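Local coordinates for erythrocyte membrane protein 1 (Plasmodium falciparum, PDB 6S8T) that binds the host receptor ICAM-1 through this DBLbeta domain, one piece of a much longer parasite protein of infected erythrocytes, at residues E124-I138 / L207-E221. Residues are numbered along the deposited sequence; the frame is centred on the assembly and turned at random.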
loop_
_atom_site.group_PDB
_atom_site.type_symbol
_atom_site.label_atom_id
_atom_site.label_comp_id
_atom_site.label_asym_id
_atom_site.label_seq_id
_atom_site.Cartn_x
_atom_site.Cartn_y
_atom_site.Cartn_z
ATOM N N GLU A 124 -11.165 3.725 -14.580
ATOM C CA GLU A 124 -11.891 4.945 -14.250
ATOM C C GLU A 124 -12.825 5.388 -15.369
ATOM O O GLU A 124 -13.805 6.088 -15.097
ATOM C CB GLU A 124 -10.904 6.067 -13.921
ATOM C CG GLU A 124 -10.074 5.833 -12.663
ATOM C CD GLU A 124 -8.842 6.726 -12.596
ATOM O OE1 GLU A 124 -7.727 6.194 -12.400
ATOM O OE2 GLU A 124 -8.984 7.958 -12.751
ATOM N N ASN A 125 -12.549 4.997 -16.612
ATOM C CA ASN A 125 -13.318 5.428 -17.774
ATOM C C ASN A 125 -13.955 4.241 -18.489
ATOM O O ASN A 125 -13.933 4.146 -19.718
ATOM C CB ASN A 125 -12.443 6.230 -18.736
ATOM C CG ASN A 125 -11.864 7.475 -18.095
ATOM O OD1 ASN A 125 -12.534 8.502 -17.991
ATOM N ND2 ASN A 125 -10.610 7.392 -17.666
ATOM N N LEU A 126 -14.536 3.321 -17.724
ATOM C CA LEU A 126 -15.198 2.170 -18.318
ATOM C C LEU A 126 -16.526 2.572 -18.951
ATOM O O LEU A 126 -17.200 3.505 -18.507
ATOM C CB LEU A 126 -15.439 1.083 -17.268
ATOM C CG LEU A 126 -14.258 0.214 -16.825
ATOM C CD1 LEU A 126 -14.706 -0.786 -15.773
ATOM C CD2 LEU A 126 -13.637 -0.503 -18.016
ATOM N N ASN A 127 -16.891 1.856 -20.010
ATOM C CA ASN A 127 -18.230 1.928 -20.591
ATOM C C ASN A 127 -18.991 0.715 -20.071
ATOM O O ASN A 127 -18.783 -0.408 -20.541
ATOM C CB ASN A 127 -18.170 1.952 -22.115
ATOM C CG ASN A 127 -19.545 2.052 -22.750
ATOM O OD1 ASN A 127 -20.208 1.041 -22.985
ATOM N ND2 ASN A 127 -19.979 3.275 -23.033
ATOM N N VAL A 128 -19.867 0.942 -19.088
ATOM C CA VAL A 128 -20.541 -0.159 -18.407
ATOM C C VAL A 128 -21.433 -0.957 -19.346
ATOM O O VAL A 128 -21.762 -2.111 -19.051
ATOM C CB VAL A 128 -21.354 0.370 -17.207
ATOM C CG1 VAL A 128 -20.433 1.025 -16.190
ATOM C CG2 VAL A 128 -22.425 1.346 -17.678
ATOM N N SER A 129 -21.839 -0.374 -20.475
ATOM C CA SER A 129 -22.619 -1.130 -21.449
ATOM C C SER A 129 -21.758 -2.182 -22.136
ATOM O O SER A 129 -22.169 -3.339 -22.278
ATOM C CB SER A 129 -23.242 -0.187 -22.478
ATOM O OG SER A 129 -24.195 0.669 -21.873
ATOM N N TRP A 130 -20.549 -1.800 -22.563
ATOM C CA TRP A 130 -19.673 -2.746 -23.248
ATOM C C TRP A 130 -19.269 -3.897 -22.336
ATOM O O TRP A 130 -18.988 -5.002 -22.817
ATOM C CB TRP A 130 -18.431 -2.026 -23.775
ATOM C CG TRP A 130 -18.687 -1.147 -24.970
ATOM C CD1 TRP A 130 -19.843 -1.055 -25.693
ATOM C CD2 TRP A 130 -17.761 -0.236 -25.578
ATOM N NE1 TRP A 130 -19.693 -0.146 -26.712
ATOM C CE2 TRP A 130 -18.425 0.371 -26.662
ATOM C CE3 TRP A 130 -16.437 0.125 -25.309
ATOM C CZ2 TRP A 130 -17.809 1.320 -27.477
ATOM C CZ3 TRP A 130 -15.827 1.066 -26.121
ATOM C CH2 TRP A 130 -16.513 1.652 -27.190
ATOM N N VAL A 131 -19.243 -3.666 -21.025
ATOM C CA VAL A 131 -18.845 -4.715 -20.095
ATOM C C VAL A 131 -19.980 -5.709 -19.855
ATOM O O VAL A 131 -19.732 -6.909 -19.694
ATOM C CB VAL A 131 -18.359 -4.086 -18.777
ATOM C CG1 VAL A 131 -17.878 -5.156 -17.809
ATOM C CG2 VAL A 131 -17.254 -3.077 -19.049
ATOM N N THR A 132 -21.235 -5.247 -19.851
ATOM C CA THR A 132 -22.346 -6.060 -19.377
ATOM C C THR A 132 -23.381 -6.426 -20.431
ATOM O O THR A 132 -24.138 -7.376 -20.207
ATOM C CB THR A 132 -23.076 -5.345 -18.229
ATOM O OG1 THR A 132 -23.590 -4.091 -18.695
ATOM C CG2 THR A 132 -22.131 -5.100 -17.062
ATOM N N GLU A 133 -23.440 -5.717 -21.561
ATOM C CA GLU A 133 -24.556 -5.902 -22.488
ATOM C C GLU A 133 -24.575 -7.300 -23.095
ATOM O O GLU A 133 -25.645 -7.805 -23.451
ATOM C CB GLU A 133 -24.502 -4.849 -23.597
ATOM C CG GLU A 133 -25.799 -4.695 -24.374
ATOM C CD GLU A 133 -26.918 -4.107 -23.533
ATOM O OE1 GLU A 133 -26.617 -3.361 -22.576
ATOM O OE2 GLU A 133 -28.098 -4.393 -23.827
ATOM N N ASP A 134 -23.415 -7.941 -23.219
ATOM C CA ASP A 134 -23.332 -9.275 -23.799
ATOM C C ASP A 134 -23.510 -10.386 -22.773
ATOM O O ASP A 134 -23.404 -11.564 -23.132
ATOM C CB ASP A 134 -21.993 -9.451 -24.523
ATOM C CG ASP A 134 -21.927 -8.666 -25.820
ATOM O OD1 ASP A 134 -22.962 -8.580 -26.515
ATOM O OD2 ASP A 134 -20.844 -8.134 -26.142
ATOM N N GLY A 135 -23.780 -10.047 -21.515
ATOM C CA GLY A 135 -23.959 -11.057 -20.492
ATOM C C GLY A 135 -22.698 -11.762 -20.052
ATOM O O GLY A 135 -22.788 -12.794 -19.379
ATOM N N LYS A 136 -21.524 -11.245 -20.404
ATOM C CA LYS A 136 -20.250 -11.848 -20.034
ATOM C C LYS A 136 -19.414 -10.890 -19.192
ATOM O O LYS A 136 -18.203 -10.757 -19.383
ATOM C CB LYS A 136 -19.479 -12.293 -21.276
ATOM C CG LYS A 136 -20.186 -13.368 -22.093
ATOM C CD LYS A 136 -19.228 -14.069 -23.047
ATOM C CE LYS A 136 -19.537 -13.749 -24.504
ATOM N NZ LYS A 136 -20.832 -14.339 -24.952
ATOM N N ALA A 137 -20.057 -10.217 -18.232
ATOM C CA ALA A 137 -19.360 -9.247 -17.395
ATOM C C ALA A 137 -18.339 -9.896 -16.475
ATOM O O ALA A 137 -17.401 -9.222 -16.037
ATOM C CB ALA A 137 -20.364 -8.446 -16.566
ATOM N N ILE A 138 -18.504 -11.183 -16.166
ATOM C CA ILE A 138 -17.524 -11.885 -15.342
ATOM C C ILE A 138 -16.172 -11.921 -16.040
ATOM O O ILE A 138 -15.126 -11.698 -15.417
ATOM C CB ILE A 138 -18.034 -13.300 -15.007
ATOM C CG1 ILE A 138 -19.107 -13.227 -13.925
ATOM C CG2 ILE A 138 -16.898 -14.196 -14.551
ATOM C CD1 ILE A 138 -18.601 -12.625 -12.644
ATOM N N LEU A 207 -14.788 5.712 -10.363
ATOM C CA LEU A 207 -14.375 4.324 -10.530
ATOM C C LEU A 207 -15.265 3.382 -9.727
ATOM O O LEU A 207 -15.694 2.339 -10.237
ATOM C CB LEU A 207 -12.906 4.173 -10.131
ATOM C CG LEU A 207 -12.289 2.778 -10.020
ATOM C CD1 LEU A 207 -12.627 1.925 -11.225
ATOM C CD2 LEU A 207 -10.779 2.900 -9.870
ATOM N N GLN A 208 -15.566 3.734 -8.475
ATOM C CA GLN A 208 -16.428 2.883 -7.663
ATOM C C GLN A 208 -17.843 2.816 -8.221
ATOM O O GLN A 208 -18.526 1.801 -8.045
ATOM C CB GLN A 208 -16.449 3.378 -6.218
ATOM C CG GLN A 208 -15.146 3.156 -5.476
ATOM C CD GLN A 208 -14.782 1.687 -5.374
ATOM O OE1 GLN A 208 -15.651 0.829 -5.194
ATOM N NE2 GLN A 208 -13.491 1.386 -5.498
ATOM N N GLY A 209 -18.298 3.874 -8.894
ATOM C CA GLY A 209 -19.637 3.852 -9.460
ATOM C C GLY A 209 -19.773 2.855 -10.594
ATOM O O GLY A 209 -20.819 2.219 -10.753
ATOM N N HIS A 210 -18.717 2.705 -11.398
ATOM C CA HIS A 210 -18.739 1.723 -12.475
ATOM C C HIS A 210 -18.809 0.305 -11.923
ATOM O O HIS A 210 -19.532 -0.540 -12.462
ATOM C CB HIS A 210 -17.507 1.889 -13.364
ATOM C CG HIS A 210 -17.447 3.201 -14.081
ATOM N ND1 HIS A 210 -18.563 3.977 -14.311
ATOM C CD2 HIS A 210 -16.404 3.874 -14.623
ATOM C CE1 HIS A 210 -18.211 5.070 -14.963
ATOM N NE2 HIS A 210 -16.906 5.033 -15.165
ATOM N N LEU A 211 -18.070 0.029 -10.845
ATOM C CA LEU A 211 -18.055 -1.320 -10.285
ATOM C C LEU A 211 -19.400 -1.682 -9.665
ATOM O O LEU A 211 -19.824 -2.843 -9.729
ATOM C CB LEU A 211 -16.937 -1.448 -9.250
ATOM C CG LEU A 211 -15.507 -1.249 -9.760
ATOM C CD1 LEU A 211 -14.504 -1.418 -8.625
ATOM C CD2 LEU A 211 -15.205 -2.214 -10.895
ATOM N N GLN A 212 -20.085 -0.710 -9.060
ATOM C CA GLN A 212 -21.389 -0.994 -8.471
ATOM C C GLN A 212 -22.416 -1.372 -9.529
ATOM O O GLN A 212 -23.305 -2.189 -9.263
ATOM C CB GLN A 212 -21.869 0.206 -7.660
ATOM C CG GLN A 212 -20.988 0.508 -6.465
ATOM C CD GLN A 212 -21.328 1.827 -5.807
ATOM O OE1 GLN A 212 -20.661 2.251 -4.860
ATOM N NE2 GLN A 212 -22.369 2.488 -6.306
ATOM N N ILE A 213 -22.312 -0.801 -10.729
ATOM C CA ILE A 213 -23.228 -1.180 -11.800
ATOM C C ILE A 213 -22.836 -2.529 -12.389
ATOM O O ILE A 213 -23.699 -3.365 -12.678
ATOM C CB ILE A 213 -23.276 -0.081 -12.876
ATOM C CG1 ILE A 213 -23.857 1.208 -12.293
ATOM C CG2 ILE A 213 -24.094 -0.537 -14.073
ATOM C CD1 ILE A 213 -23.913 2.347 -13.281
ATOM N N ILE A 214 -21.535 -2.767 -12.567
ATOM C CA ILE A 214 -21.080 -4.025 -13.154
ATOM C C ILE A 214 -21.472 -5.202 -12.265
ATOM O O ILE A 214 -22.059 -6.186 -12.731
ATOM C CB ILE A 214 -19.561 -3.985 -13.402
ATOM C CG1 ILE A 214 -19.221 -2.933 -14.460
ATOM C CG2 ILE A 214 -19.056 -5.350 -13.836
ATOM C CD1 ILE A 214 -17.737 -2.691 -14.622
ATOM N N PHE A 215 -21.165 -5.114 -10.967
ATOM C CA PHE A 215 -21.480 -6.214 -10.061
ATOM C C PHE A 215 -22.976 -6.369 -9.822
ATOM O O PHE A 215 -23.417 -7.452 -9.423
ATOM C CB PHE A 215 -20.745 -6.033 -8.733
ATOM C CG PHE A 215 -19.303 -6.449 -8.782
ATOM C CD1 PHE A 215 -18.951 -7.784 -8.676
ATOM C CD2 PHE A 215 -18.299 -5.509 -8.946
ATOM C CE1 PHE A 215 -17.623 -8.175 -8.726
ATOM C CE2 PHE A 215 -16.971 -5.891 -8.995
ATOM C CZ PHE A 215 -16.632 -7.226 -8.887
ATOM N N GLY A 216 -23.766 -5.320 -10.050
ATOM C CA GLY A 216 -25.209 -5.491 -10.044
ATOM C C GLY A 216 -25.676 -6.413 -11.155
ATOM O O GLY A 216 -26.514 -7.292 -10.937
ATOM N N LYS A 217 -25.130 -6.231 -12.360
ATOM C CA LYS A 217 -25.414 -7.153 -13.453
ATOM C C LYS A 217 -24.823 -8.529 -13.190
ATOM O O LYS A 217 -25.387 -9.538 -13.628
ATOM C CB LYS A 217 -24.875 -6.593 -14.771
ATOM C CG LYS A 217 -25.808 -5.627 -15.477
ATOM C CD LYS A 217 -27.072 -6.329 -15.945
ATOM C CE LYS A 217 -27.874 -5.444 -16.885
ATOM N NZ LYS A 217 -28.137 -4.105 -16.291
ATOM N N ILE A 218 -23.690 -8.590 -12.490
ATOM C CA ILE A 218 -23.078 -9.878 -12.178
ATOM C C ILE A 218 -23.977 -10.688 -11.253
ATOM O O ILE A 218 -24.113 -11.908 -11.411
ATOM C CB ILE A 218 -21.677 -9.665 -11.576
ATOM C CG1 ILE A 218 -20.698 -9.205 -12.658
ATOM C CG2 ILE A 218 -21.189 -10.931 -10.882
ATOM C CD1 ILE A 218 -19.288 -8.955 -12.145
ATOM N N LYS A 219 -24.616 -10.025 -10.283
ATOM C CA LYS A 219 -25.516 -10.727 -9.372
ATOM C C LYS A 219 -26.663 -11.384 -10.130
ATOM O O LYS A 219 -27.102 -12.483 -9.777
ATOM C CB LYS A 219 -26.052 -9.764 -8.312
ATOM C CG LYS A 219 -27.003 -10.411 -7.316
ATOM C CD LYS A 219 -27.614 -9.396 -6.361
ATOM C CE LYS A 219 -28.638 -10.067 -5.449
ATOM N NZ LYS A 219 -29.328 -9.105 -4.544
ATOM N N GLU A 220 -27.153 -10.731 -11.185
ATOM C CA GLU A 220 -28.186 -11.320 -12.027
ATOM C C GLU A 220 -27.610 -12.262 -13.077
ATOM O O GLU A 220 -28.311 -13.177 -13.522
ATOM C CB GLU A 220 -29.001 -10.215 -12.706
ATOM C CG GLU A 220 -30.354 -10.660 -13.243
ATOM C CD GLU A 220 -31.376 -10.904 -12.145
ATOM O OE1 GLU A 220 -31.118 -10.506 -10.988
ATOM O OE2 GLU A 220 -32.440 -11.495 -12.440
ATOM N N GLU A 221 -26.349 -12.065 -13.471
ATOM C CA GLU A 221 -25.731 -12.931 -14.473
ATOM C C GLU A 221 -25.608 -14.363 -13.961
ATOM O O GLU A 221 -26.016 -15.316 -14.637
ATOM C CB GLU A 221 -24.361 -12.376 -14.869
ATOM C CG GLU A 221 -23.592 -13.219 -15.880
ATOM C CD GLU A 221 -22.240 -12.612 -16.238
ATOM O OE1 GLU A 221 -21.998 -11.441 -15.876
ATOM O OE2 GLU A 221 -21.417 -13.304 -16.875
#
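The imidazole of His-210 has Leu-126 O over one face, nearer the ring's border than its centre, and Glu-124 O at its edge, near the ring plane. His-210 NE2 gives Glu-124 O a weak hydrogen bond of 3.3 Å, bent to 121° at the hydrogen. Val-128 CG1 comes obliquely, 4.0 Å from His-210 ND1. The ring thus sits against the loop that leads from Glu-124 into helix 128-132. Asn-127 caps that helix by accepting from Trp-130 N.

Ile-214 fills the middle of the contact. Its CG1 lies anti to the carbonyl carbon (chi1 -65°) and chi2 is extended, which carries CD1 to where it meets both Leu-126 and Val-131. CD1 lies 3.8 Å from Leu-126 CD1. Val-131 CG1 meets the same methyl at 4.0 Å. On the more exposed side, Thr-132 CG2 packs on Lys-217 CB, while Thr-132 OG1 bonds back to Val-128 O, one turn earlier.

At the other end, Glu-221 reaches out fully extended to the start of helix 137-163. Its OE1 accepts a weak bond from Ala-137 N (3.3 Å). OE2 lies only 2.9 Å from Gly-135 O, a close pair of acceptors and no hydrogen bond. Ile-138 CD1 packs on Ile-218 CG2 at 3.6 Å, and Trp-252 of helix 246-268 also touches Ile-138.

The axes of segments 128-132 and 207-221 come within 10.0 Å and run nearly parallel, 26° apart. This is plain packing of a short helix, the loop before it and the type I turn after it along a long helix, within the largely helical Duffy-binding-like fold.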